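Local coordinates for protein transcriptional regulator (Aquifex aeolicus, PDB 2EH3) that probably binds DNA through an N-terminal helix-turn-helix domain and regulates transcription as a member of the TetR/AcrR family of repressor-like proteins, at residues L76-L81 with F159-L164; V83-K88 with K152-L157; E136-F141 with E166-I171. All coordinates share one frame; numbering follows the deposited sequence.

Contact 1. Residues L76-L81 with F159-L164. With MG (magnesium ion), chain C; MG (magnesium ion), chain B.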
loop_
_atom_site.group_PDB
_atom_site.type_symbol
_atom_site.label_atom_id
_atom_site.label_comp_id
_atom_site.label_asym_id
_atom_site.label_seq_id
_atom_site.Cartn_x
_atom_site.Cartn_y
_atom_site.Cartn_z
ATOM N N LEU A 76 10.373 -18.165 -9.576
ATOM C CA LEU A 76 9.606 -17.171 -10.345
ATOM C C LEU A 76 9.513 -15.896 -9.477
ATOM O O LEU A 76 9.703 -14.773 -9.962
ATOM C CB LEU A 76 8.185 -17.686 -10.629
ATOM C CG LEU A 76 7.276 -16.609 -11.243
ATOM C CD1 LEU A 76 7.688 -16.348 -12.676
ATOM C CD2 LEU A 76 5.801 -17.077 -11.150
ATOM N N LEU A 77 9.214 -16.063 -8.191
ATOM C CA LEU A 77 9.093 -14.904 -7.317
ATOM C C LEU A 77 10.423 -14.165 -7.117
ATOM O O LEU A 77 10.430 -12.950 -6.998
ATOM C CB LEU A 77 8.443 -15.317 -5.981
ATOM C CG LEU A 77 6.969 -15.723 -6.269
ATOM C CD1 LEU A 77 6.426 -16.686 -5.197
ATOM C CD2 LEU A 77 6.118 -14.476 -6.386
ATOM N N GLU A 78 11.542 -14.897 -7.075
ATOM C CA GLU A 78 12.818 -14.229 -6.973
ATOM C C GLU A 78 13.019 -13.314 -8.186
ATOM O O GLU A 78 13.499 -12.184 -8.051
ATOM C CB GLU A 78 13.934 -15.259 -6.915
ATOM C CG GLU A 78 15.349 -14.599 -6.931
ATOM C CD GLU A 78 16.478 -15.582 -6.965
ATOM O OE1 GLU A 78 16.271 -16.797 -6.778
ATOM O OE2 GLU A 78 17.622 -15.112 -7.214
HETATM N N MSE A 79 12.639 -13.791 -9.363
HETATM C CA MSE A 79 12.782 -12.993 -10.580
HETATM C C MSE A 79 11.876 -11.778 -10.579
HETATM O O MSE A 79 12.257 -10.700 -11.044
HETATM C CB MSE A 79 12.455 -13.864 -11.786
HETATM C CG MSE A 79 12.638 -13.169 -13.097
HETATM SE SE MSE A 79 14.510 -12.971 -13.583
HETATM C CE MSE A 79 15.110 -14.685 -13.151
ATOM N N PHE A 80 10.673 -11.980 -10.051
ATOM C CA PHE A 80 9.656 -10.928 -9.941
ATOM C C PHE A 80 10.236 -9.819 -9.059
ATOM O O PHE A 80 10.177 -8.648 -9.408
ATOM C CB PHE A 80 8.372 -11.578 -9.336
ATOM C CG PHE A 80 7.092 -10.743 -9.432
ATOM C CD1 PHE A 80 7.066 -9.480 -10.023
ATOM C CD2 PHE A 80 5.913 -11.250 -8.888
ATOM C CE1 PHE A 80 5.883 -8.727 -10.070
ATOM C CE2 PHE A 80 4.716 -10.500 -8.931
ATOM C CZ PHE A 80 4.721 -9.238 -9.526
ATOM N N LEU A 81 10.799 -10.187 -7.910
ATOM C CA LEU A 81 11.405 -9.188 -7.037
ATOM C C LEU A 81 12.583 -8.496 -7.718
ATOM O O LEU A 81 12.750 -7.289 -7.592
ATOM C CB LEU A 81 11.861 -9.845 -5.726
ATOM C CG LEU A 81 12.712 -8.968 -4.789
ATOM C CD1 LEU A 81 11.954 -7.749 -4.302
ATOM C CD2 LEU A 81 13.156 -9.832 -3.595
ATOM N N PHE A 159 19.234 -8.040 0.695
ATOM C CA PHE A 159 18.436 -8.076 1.898
ATOM C C PHE A 159 16.993 -8.471 1.565
ATOM O O PHE A 159 16.405 -9.311 2.230
ATOM C CB PHE A 159 18.435 -6.701 2.583
ATOM C CG PHE A 159 17.541 -6.635 3.783
ATOM C CD1 PHE A 159 17.949 -7.188 4.996
ATOM C CD2 PHE A 159 16.289 -6.037 3.708
ATOM C CE1 PHE A 159 17.126 -7.147 6.115
ATOM C CE2 PHE A 159 15.443 -5.988 4.830
ATOM C CZ PHE A 159 15.866 -6.541 6.030
ATOM N N LEU A 160 16.425 -7.837 0.539
ATOM C CA LEU A 160 15.050 -8.169 0.173
ATOM C C LEU A 160 14.938 -9.616 -0.282
ATOM O O LEU A 160 13.978 -10.307 0.074
ATOM C CB LEU A 160 14.514 -7.229 -0.931
ATOM C CG LEU A 160 14.066 -5.893 -0.341
ATOM C CD1 LEU A 160 15.215 -4.928 -0.413
ATOM C CD2 LEU A 160 12.841 -5.365 -1.073
ATOM N N LYS A 161 15.917 -10.093 -1.050
ATOM C CA LYS A 161 15.875 -11.470 -1.503
ATOM C C LYS A 161 15.958 -12.467 -0.370
ATOM O O LYS A 161 15.280 -13.491 -0.402
ATOM C CB LYS A 161 16.954 -11.700 -2.544
ATOM C CG LYS A 161 16.517 -11.023 -3.825
ATOM C CD LYS A 161 17.591 -10.958 -4.835
ATOM C CE LYS A 161 18.082 -12.306 -5.199
ATOM N NZ LYS A 161 18.944 -12.062 -6.395
ATOM N N GLU A 162 16.770 -12.180 0.643
ATOM C CA GLU A 162 16.845 -13.056 1.792
ATOM C C GLU A 162 15.479 -13.118 2.495
ATOM O O GLU A 162 14.997 -14.198 2.813
ATOM C CB GLU A 162 17.939 -12.549 2.747
ATOM C CG GLU A 162 18.151 -13.440 3.953
ATOM C CD GLU A 162 19.290 -12.950 4.833
ATOM O OE1 GLU A 162 20.465 -13.116 4.435
ATOM O OE2 GLU A 162 18.978 -12.377 5.888
ATOM N N LYS A 163 14.857 -11.962 2.720
ATOM C CA LYS A 163 13.542 -11.925 3.345
ATOM C C LYS A 163 12.510 -12.704 2.537
ATOM O O LYS A 163 11.734 -13.481 3.083
ATOM C CB LYS A 163 13.065 -10.472 3.488
ATOM C CG LYS A 163 14.015 -9.618 4.324
ATOM C CD LYS A 163 13.880 -9.930 5.790
ATOM C CE LYS A 163 12.842 -9.023 6.418
ATOM N NZ LYS A 163 12.708 -9.314 7.869
ATOM N N LEU A 164 12.496 -12.479 1.232
ATOM C CA LEU A 164 11.521 -13.173 0.368
ATOM C C LEU A 164 11.764 -14.678 0.409
ATOM O O LEU A 164 10.839 -15.464 0.593
ATOM C CB LEU A 164 11.660 -12.668 -1.090
ATOM C CG LEU A 164 10.693 -13.355 -2.042
ATOM C CD1 LEU A 164 9.280 -12.864 -1.785
ATOM C CD2 LEU A 164 11.054 -12.976 -3.467
HETATM MG MG MG C . 18.602 -14.683 -9.288
HETATM MG MG MG B . 17.669 -18.541 -7.465
HETATM O O HOH W 1 18.512 -20.695 -8.070
HETATM O O HOH W 2 18.085 -19.055 -5.207
HETATM O O HOH W 3 16.510 -14.801 -10.367
#

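Contact 2. Residues V83-K88 with K152-L157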
loop_
_atom_site.group_PDB
_atom_site.type_symbol
_atom_site.label_atom_id
_atom_site.label_comp_id
_atom_site.label_asym_id
_atom_site.label_seq_id
_atom_site.Cartn_x
_atom_site.Cartn_y
_atom_site.Cartn_z
ATOM N N VAL A 83 13.027 -7.849 -10.905
ATOM C CA VAL A 83 12.505 -6.885 -11.875
ATOM C C VAL A 83 11.909 -5.689 -11.151
ATOM O O VAL A 83 12.193 -4.556 -11.526
ATOM C CB VAL A 83 11.449 -7.528 -12.797
ATOM C CG1 VAL A 83 10.692 -6.442 -13.602
ATOM C CG2 VAL A 83 12.156 -8.520 -13.733
ATOM N N LEU A 84 11.099 -5.917 -10.117
ATOM C CA LEU A 84 10.537 -4.770 -9.407
ATOM C C LEU A 84 11.651 -3.876 -8.846
ATOM O O LEU A 84 11.538 -2.645 -8.870
ATOM C CB LEU A 84 9.632 -5.222 -8.276
ATOM C CG LEU A 84 8.369 -5.983 -8.689
ATOM C CD1 LEU A 84 7.653 -6.506 -7.447
ATOM C CD2 LEU A 84 7.459 -5.063 -9.489
ATOM N N TYR A 85 12.735 -4.493 -8.344
ATOM C CA TYR A 85 13.834 -3.726 -7.772
ATOM C C TYR A 85 14.529 -2.903 -8.856
ATOM O O TYR A 85 14.831 -1.732 -8.635
ATOM C CB TYR A 85 14.840 -4.659 -7.070
ATOM C CG TYR A 85 15.823 -3.923 -6.190
ATOM C CD1 TYR A 85 15.523 -3.658 -4.843
ATOM C CD2 TYR A 85 17.015 -3.448 -6.714
ATOM C CE1 TYR A 85 16.415 -2.918 -4.025
ATOM C CE2 TYR A 85 17.916 -2.700 -5.910
ATOM C CZ TYR A 85 17.598 -2.450 -4.577
ATOM O OH TYR A 85 18.472 -1.738 -3.796
ATOM N N ARG A 86 14.797 -3.509 -10.009
ATOM C CA ARG A 86 15.418 -2.783 -11.132
ATOM C C ARG A 86 14.506 -1.623 -11.562
ATOM O O ARG A 86 14.991 -0.547 -11.931
ATOM C CB ARG A 86 15.616 -3.702 -12.345
ATOM C CG ARG A 86 16.637 -4.818 -12.175
ATOM C CD ARG A 86 17.159 -5.298 -13.538
ATOM N NE ARG A 86 16.104 -5.626 -14.500
ATOM C CZ ARG A 86 15.466 -6.793 -14.559
ATOM N NH1 ARG A 86 15.769 -7.766 -13.708
ATOM N NH2 ARG A 86 14.531 -6.991 -15.478
ATOM N N GLU A 87 13.197 -1.865 -11.521
ATOM C CA GLU A 87 12.182 -0.863 -11.900
ATOM C C GLU A 87 11.685 -0.087 -10.678
ATOM O O GLU A 87 10.590 0.455 -10.722
ATOM C CB GLU A 87 10.963 -1.552 -12.554
ATOM C CG GLU A 87 11.282 -2.414 -13.774
ATOM C CD GLU A 87 11.556 -1.593 -15.023
ATOM O OE1 GLU A 87 10.724 -0.711 -15.334
ATOM O OE2 GLU A 87 12.585 -1.841 -15.685
ATOM N N LYS A 88 12.493 0.046 -9.619
ATOM C CA LYS A 88 11.988 0.704 -8.410
ATOM C C LYS A 88 11.497 2.141 -8.564
ATOM O O LYS A 88 10.610 2.566 -7.832
ATOM C CB LYS A 88 12.999 0.582 -7.257
ATOM C CG LYS A 88 14.369 1.128 -7.542
ATOM C CD LYS A 88 15.315 0.663 -6.433
ATOM C CE LYS A 88 16.757 0.867 -6.846
ATOM N NZ LYS A 88 17.070 0.166 -8.126
ATOM N N LYS A 152 10.045 2.959 2.028
ATOM C CA LYS A 152 10.325 3.634 3.285
ATOM C C LYS A 152 11.814 3.910 3.345
ATOM O O LYS A 152 12.246 5.054 3.493
ATOM C CB LYS A 152 9.909 2.763 4.463
ATOM C CG LYS A 152 10.249 3.362 5.811
ATOM C CD LYS A 152 9.733 2.474 6.928
ATOM C CE LYS A 152 10.088 3.036 8.287
ATOM N NZ LYS A 152 9.885 2.031 9.378
ATOM N N GLU A 153 12.595 2.848 3.230
ATOM C CA GLU A 153 14.045 2.957 3.235
ATOM C C GLU A 153 14.523 2.122 2.071
ATOM O O GLU A 153 13.963 1.060 1.817
ATOM C CB GLU A 153 14.611 2.404 4.534
ATOM C CG GLU A 153 16.118 2.252 4.494
ATOM C CD GLU A 153 16.738 2.187 5.876
ATOM O OE1 GLU A 153 17.970 1.992 5.962
ATOM O OE2 GLU A 153 15.996 2.338 6.873
ATOM N N GLU A 154 15.521 2.599 1.334
ATOM C CA GLU A 154 16.000 1.814 0.224
ATOM C C GLU A 154 17.115 0.866 0.638
ATOM O O GLU A 154 18.280 1.250 0.724
ATOM C CB GLU A 154 16.459 2.690 -0.958
ATOM C CG GLU A 154 17.046 1.851 -2.115
ATOM C CD GLU A 154 17.205 2.607 -3.435
ATOM O OE1 GLU A 154 18.295 2.512 -4.045
ATOM O OE2 GLU A 154 16.241 3.276 -3.874
ATOM N N ARG A 155 16.738 -0.375 0.914
ATOM C CA ARG A 155 17.700 -1.404 1.256
ATOM C C ARG A 155 18.215 -1.973 -0.059
ATOM O O ARG A 155 17.582 -1.803 -1.118
ATOM C CB ARG A 155 17.041 -2.537 2.063
ATOM C CG ARG A 155 16.415 -2.091 3.382
ATOM C CD ARG A 155 17.444 -1.429 4.301
ATOM N NE ARG A 155 18.566 -2.335 4.571
ATOM C CZ ARG A 155 18.600 -3.234 5.559
ATOM N NH1 ARG A 155 17.585 -3.353 6.414
ATOM N NH2 ARG A 155 19.643 -4.058 5.659
ATOM N N GLU A 156 19.351 -2.664 0.015
ATOM C CA GLU A 156 19.946 -3.289 -1.161
ATOM C C GLU A 156 19.172 -4.583 -1.458
ATOM O O GLU A 156 18.600 -5.225 -0.563
ATOM C CB GLU A 156 21.423 -3.627 -0.927
ATOM C CG GLU A 156 22.335 -2.414 -0.757
ATOM C CD GLU A 156 23.779 -2.818 -0.490
ATOM O OE1 GLU A 156 24.353 -3.571 -1.308
ATOM O OE2 GLU A 156 24.349 -2.385 0.537
ATOM N N LEU A 157 19.197 -4.981 -2.714
ATOM C CA LEU A 157 18.482 -6.183 -3.163
ATOM C C LEU A 157 18.779 -7.483 -2.399
ATOM O O LEU A 157 17.860 -8.278 -2.153
ATOM C CB LEU A 157 18.724 -6.377 -4.673
ATOM C CG LEU A 157 18.060 -7.583 -5.357
ATOM C CD1 LEU A 157 16.505 -7.535 -5.161
ATOM C CD2 LEU A 157 18.440 -7.558 -6.856
#

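Contact 3. Residues E136-F141 with E166-I171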
loop_
_atom_site.group_PDB
_atom_site.type_symbol
_atom_site.label_atom_id
_atom_site.label_comp_id
_atom_site.label_asym_id
_atom_site.label_seq_id
_atom_site.Cartn_x
_atom_site.Cartn_y
_atom_site.Cartn_z
ATOM N N GLU A 136 -2.920 -14.222 -2.737
ATOM C CA GLU A 136 -3.200 -13.123 -1.825
ATOM C C GLU A 136 -2.062 -12.974 -0.823
ATOM O O GLU A 136 -1.546 -11.859 -0.581
ATOM C CB GLU A 136 -4.483 -13.388 -1.041
ATOM C CG GLU A 136 -5.739 -13.591 -1.895
ATOM C CD GLU A 136 -6.424 -12.302 -2.285
ATOM O OE1 GLU A 136 -5.862 -11.203 -2.031
ATOM O OE2 GLU A 136 -7.521 -12.398 -2.867
ATOM N N ILE A 137 -1.680 -14.099 -0.228
ATOM C CA ILE A 137 -0.602 -14.093 0.757
ATOM C C ILE A 137 0.715 -13.592 0.163
ATOM O O ILE A 137 1.372 -12.691 0.702
ATOM C CB ILE A 137 -0.326 -15.503 1.295
ATOM C CG1 ILE A 137 -1.535 -16.022 2.104
ATOM C CG2 ILE A 137 0.933 -15.465 2.166
ATOM C CD1 ILE A 137 -1.471 -17.523 2.408
ATOM N N ILE A 138 1.105 -14.196 -0.947
ATOM C CA ILE A 138 2.385 -13.861 -1.544
ATOM C C ILE A 138 2.434 -12.467 -2.127
ATOM O O ILE A 138 3.430 -11.760 -1.939
ATOM C CB ILE A 138 2.764 -14.938 -2.563
ATOM C CG1 ILE A 138 2.962 -16.256 -1.800
ATOM C CG2 ILE A 138 4.058 -14.557 -3.293
ATOM C CD1 ILE A 138 3.146 -17.475 -2.696
ATOM N N LEU A 139 1.384 -12.027 -2.811
ATOM C CA LEU A 139 1.411 -10.659 -3.317
ATOM C C LEU A 139 1.430 -9.679 -2.148
ATOM O O LEU A 139 2.102 -8.654 -2.208
ATOM C CB LEU A 139 0.199 -10.361 -4.204
ATOM C CG LEU A 139 0.240 -10.968 -5.604
ATOM C CD1 LEU A 139 -0.984 -10.486 -6.396
ATOM C CD2 LEU A 139 1.502 -10.543 -6.321
ATOM N N GLY A 140 0.694 -9.999 -1.086
ATOM C CA GLY A 140 0.681 -9.137 0.084
ATOM C C GLY A 140 2.067 -9.037 0.705
ATOM O O GLY A 140 2.549 -7.944 1.025
ATOM N N PHE A 141 2.720 -10.179 0.831
ATOM C CA PHE A 141 4.062 -10.241 1.410
ATOM C C PHE A 141 5.063 -9.476 0.543
ATOM O O PHE A 141 5.870 -8.701 1.063
ATOM C CB PHE A 141 4.423 -11.733 1.556
ATOM C CG PHE A 141 5.846 -12.017 1.989
ATOM C CD1 PHE A 141 6.450 -11.317 3.036
ATOM C CD2 PHE A 141 6.557 -13.053 1.370
ATOM C CE1 PHE A 141 7.757 -11.659 3.469
ATOM C CE2 PHE A 141 7.836 -13.393 1.799
ATOM C CZ PHE A 141 8.431 -12.694 2.854
ATOM N N GLU A 166 13.161 -16.615 2.679
ATOM C CA GLU A 166 12.736 -17.265 3.910
ATOM C C GLU A 166 11.236 -17.338 4.065
ATOM O O GLU A 166 10.716 -18.354 4.533
ATOM C CB GLU A 166 13.392 -16.586 5.112
ATOM C CG GLU A 166 14.880 -16.978 5.226
ATOM C CD GLU A 166 15.113 -18.501 5.177
ATOM O OE1 GLU A 166 14.574 -19.226 6.053
ATOM O OE2 GLU A 166 15.842 -18.973 4.259
ATOM N N GLY A 167 10.542 -16.284 3.652
ATOM C CA GLY A 167 9.095 -16.288 3.769
ATOM C C GLY A 167 8.455 -17.275 2.823
ATOM O O GLY A 167 7.498 -17.943 3.223
ATOM N N LEU A 168 8.968 -17.396 1.596
ATOM C CA LEU A 168 8.398 -18.348 0.646
ATOM C C LEU A 168 8.674 -19.775 1.080
ATOM O O LEU A 168 7.826 -20.645 0.910
ATOM C CB LEU A 168 8.926 -18.099 -0.762
ATOM C CG LEU A 168 8.507 -16.749 -1.335
ATOM C CD1 LEU A 168 9.019 -16.723 -2.753
ATOM C CD2 LEU A 168 6.985 -16.515 -1.300
ATOM N N LYS A 169 9.849 -20.013 1.658
ATOM C CA LYS A 169 10.174 -21.340 2.146
ATOM C C LYS A 169 9.167 -21.723 3.218
ATOM O O LYS A 169 8.654 -22.845 3.232
ATOM C CB LYS A 169 11.601 -21.371 2.724
ATOM C CG LYS A 169 11.951 -22.697 3.410
ATOM C CD LYS A 169 13.421 -22.745 3.838
ATOM C CE LYS A 169 13.748 -24.074 4.525
ATOM N NZ LYS A 169 15.211 -24.342 4.570
ATOM N N LEU A 170 8.864 -20.793 4.119
ATOM C CA LEU A 170 7.912 -21.086 5.174
ATOM C C LEU A 170 6.532 -21.392 4.580
ATOM O O LEU A 170 5.882 -22.379 4.951
ATOM C CB LEU A 170 7.844 -19.914 6.153
ATOM C CG LEU A 170 6.927 -20.049 7.375
ATOM C CD1 LEU A 170 7.399 -19.055 8.424
ATOM C CD2 LEU A 170 5.472 -19.814 7.007
ATOM N N ILE A 171 6.104 -20.579 3.624
ATOM C CA ILE A 171 4.800 -20.774 2.989
ATOM C C ILE A 171 4.705 -22.096 2.220
ATOM O O ILE A 171 3.738 -22.863 2.416
ATOM C CB ILE A 171 4.479 -19.558 2.057
ATOM C CG1 ILE A 171 4.282 -18.280 2.892
ATOM C CG2 ILE A 171 3.226 -19.858 1.206
ATOM C CD1 ILE A 171 4.278 -16.951 2.106
#

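Contact 1. Residues L76-L81 with F159-L164
In the all-helical C-terminal domain of this TetR-family protein, helix 73-86 packs against the last helix, 157-171, and a two-magnesium site lies along one border of the seam, where Glu78 meets Lys161 and Leu81 fits among Lys161, Leu160 and Leu164. The two segments run roughly antiparallel, at 151°, with their axes 10.5 Å apart. Leu81 is the main apolar plug. Its CG stands anti to the backbone N (chi1 171°), and from there CD2 reaches the opposite helix, 3.6 Å from Lys161 CG and 3.8 Å from Leu164 CD2, while CD1 comes up to the CD2 methyl of Leu160. A branched leucine suits this place because its fork lets CD1 meet the Leu160 methyl while CD2 settles between Lys161 and Leu164. Leu164 sends the same CD2 on to the backbone, 3.6 Å from Leu77 O, one turn before Leu81.

Glu78 projects along the border as an extended chain, and its carboxylate bridges the two metals: OE1 binds one magnesium ion at 2.3 Å and OE2 binds the other at the same distance. Glu75 shares the first ion and Glu82 the second, and waters fill further positions. Lys161 lies with its aliphatic part against Leu81, then bends at chi3, which places NZ 3.4 Å from Glu78 OE2, a weak hydrogen bond within a salt bridge; NZ makes its stronger hydrogen bond to Glu82. A lysine fits here because its methylenes pack while its charge would probably offset part of the negative charge gathered by the glutamates. Glutamates spaced at i, i+3 and i+7 along one helix face, holding metal beside a leucine-filled seam, make this a carboxylate-bridged two-magnesium site at the border of an antiparallel helix pair.

Contact 2. Residues V83-K88 with K152-L157
The Tyr85 ring is packed on both faces, with Leu157 CB over the centre of one and Lys88 CD over the centre of the other, while Arg155 O lies at its edge, in plane. Leu157 CB stands 3.8 Å from the ring centroid and only 6° off the normal, a CH-pi contact, and its CD1 methyl continues along the ring root at 3.8 Å from Tyr85 CG. On the far face the Lys88 chain supplies methylenes, a good match for an aromatic surface near solvent.

Having CG anti to the backbone N (chi1 -167°) carries the ring across to the connecting loop, where the phenol OH donates to Arg155 O at 2.8 Å. The donor sits tilted 20° from the carbonyl plane. Tyrosine suits the spot because a flat apolar body ends in a donor able to hold a loop carbonyl. A phenylalanine here would keep the ring between its two aliphatic neighbours but would probably leave Arg155 O without this donor and the loop less firmly fixed.

Lys88 curls back at chi4, and its NZ donates to Tyr85 O at 3.0 Å. Lys88 N binds the same oxygen from the opposite face of the carbonyl plane, so two donors hold this acceptor where helix 73-86 ends. Glu154 lies athwart the lysine chain, its OE1 3.6 Å from Lys88 CE; Lys88 NZ and Glu154 OE1 stay 4.9 Å apart, too far for a salt bridge, though the opposite charges may still attract weakly. The contact thus joins the turn between helices 73-86 and 88-99 to the loop after helix 131-152 and the first turn of helix 157-171, with Lys88 also resting on Val150 and Arg155 on Tyr149 of helix 131-152.

Contact 3. Residues E136-F141 with E166-I171
Ile171 and Phe141 lie at the two ends of this contact, one offering a slender methyl and the other a broad ring, with Leu168 between them. Ile171 reaches over with CD1, which lies 3.7 Å from Ile137 CG2 and 4.2 Å from Ile138 CG1. With CG1 anti to the carbonyl carbon (chi1 -67°) and the chain extended, CD1 is carried to the meeting of Ile137 and Ile138. The side chains of Ile137 and Ile171 lie alongside, pointing opposite ways. Isoleucine suits these places because its two branches let one side chain touch more than one partner, as Ile138 does with CG1 on Ile171 and CG2 on Leu168.

Phe141 works against backbone. Its CE2 lies 3.7 Å from Gly167 CA, the ring oblique to it. Gly167 permits this approach: a CB would point at the ring and clash with Phe141 CZ, at 2.3 Å. A large flat residue and one without a side chain therefore complement each other across the seam.

The two segments belong to helices 131-152 and 157-171, the last two of the TetR-type C-terminal domain, and run almost antiparallel at 167° with axes 11.4 Å apart. Helices in this position commonly build the dimer in the family, and here Ile137 also packs on Gly167 of the second subunit, Phe141 on Glu136 of the second subunit.

Leu168 turns its CD2 methyl to Ile138, 4.0 Å from CG2. Both residues also rest on Leu77 of helix 73-86, which continues the apolar layer onto a third helix.

All three contacts lie in the TetR-type C-terminal domain. Contacts 1 and 2 both use helix 73-86, contact 2 at its C-terminal end and the turn beyond, while contacts 1 and 3 share helix 157-171. Along the chain the order is 76-81, 83-88, 136-141, 152-157, 159-164, 166-171: contact 2 falls within the span that contact 1 closes, and contact 3 alternates with both. The centres of contacts 1 and 2 are about 11 Å apart, with Leu81 packing on Leu157, and those of 1 and 3 about 10 Å; the centres of 2 and 3 are about 18 Å apart, without touching. Contact 1 thus lies between the other two and touches both, and contact 3 has the widest reach to the second subunit.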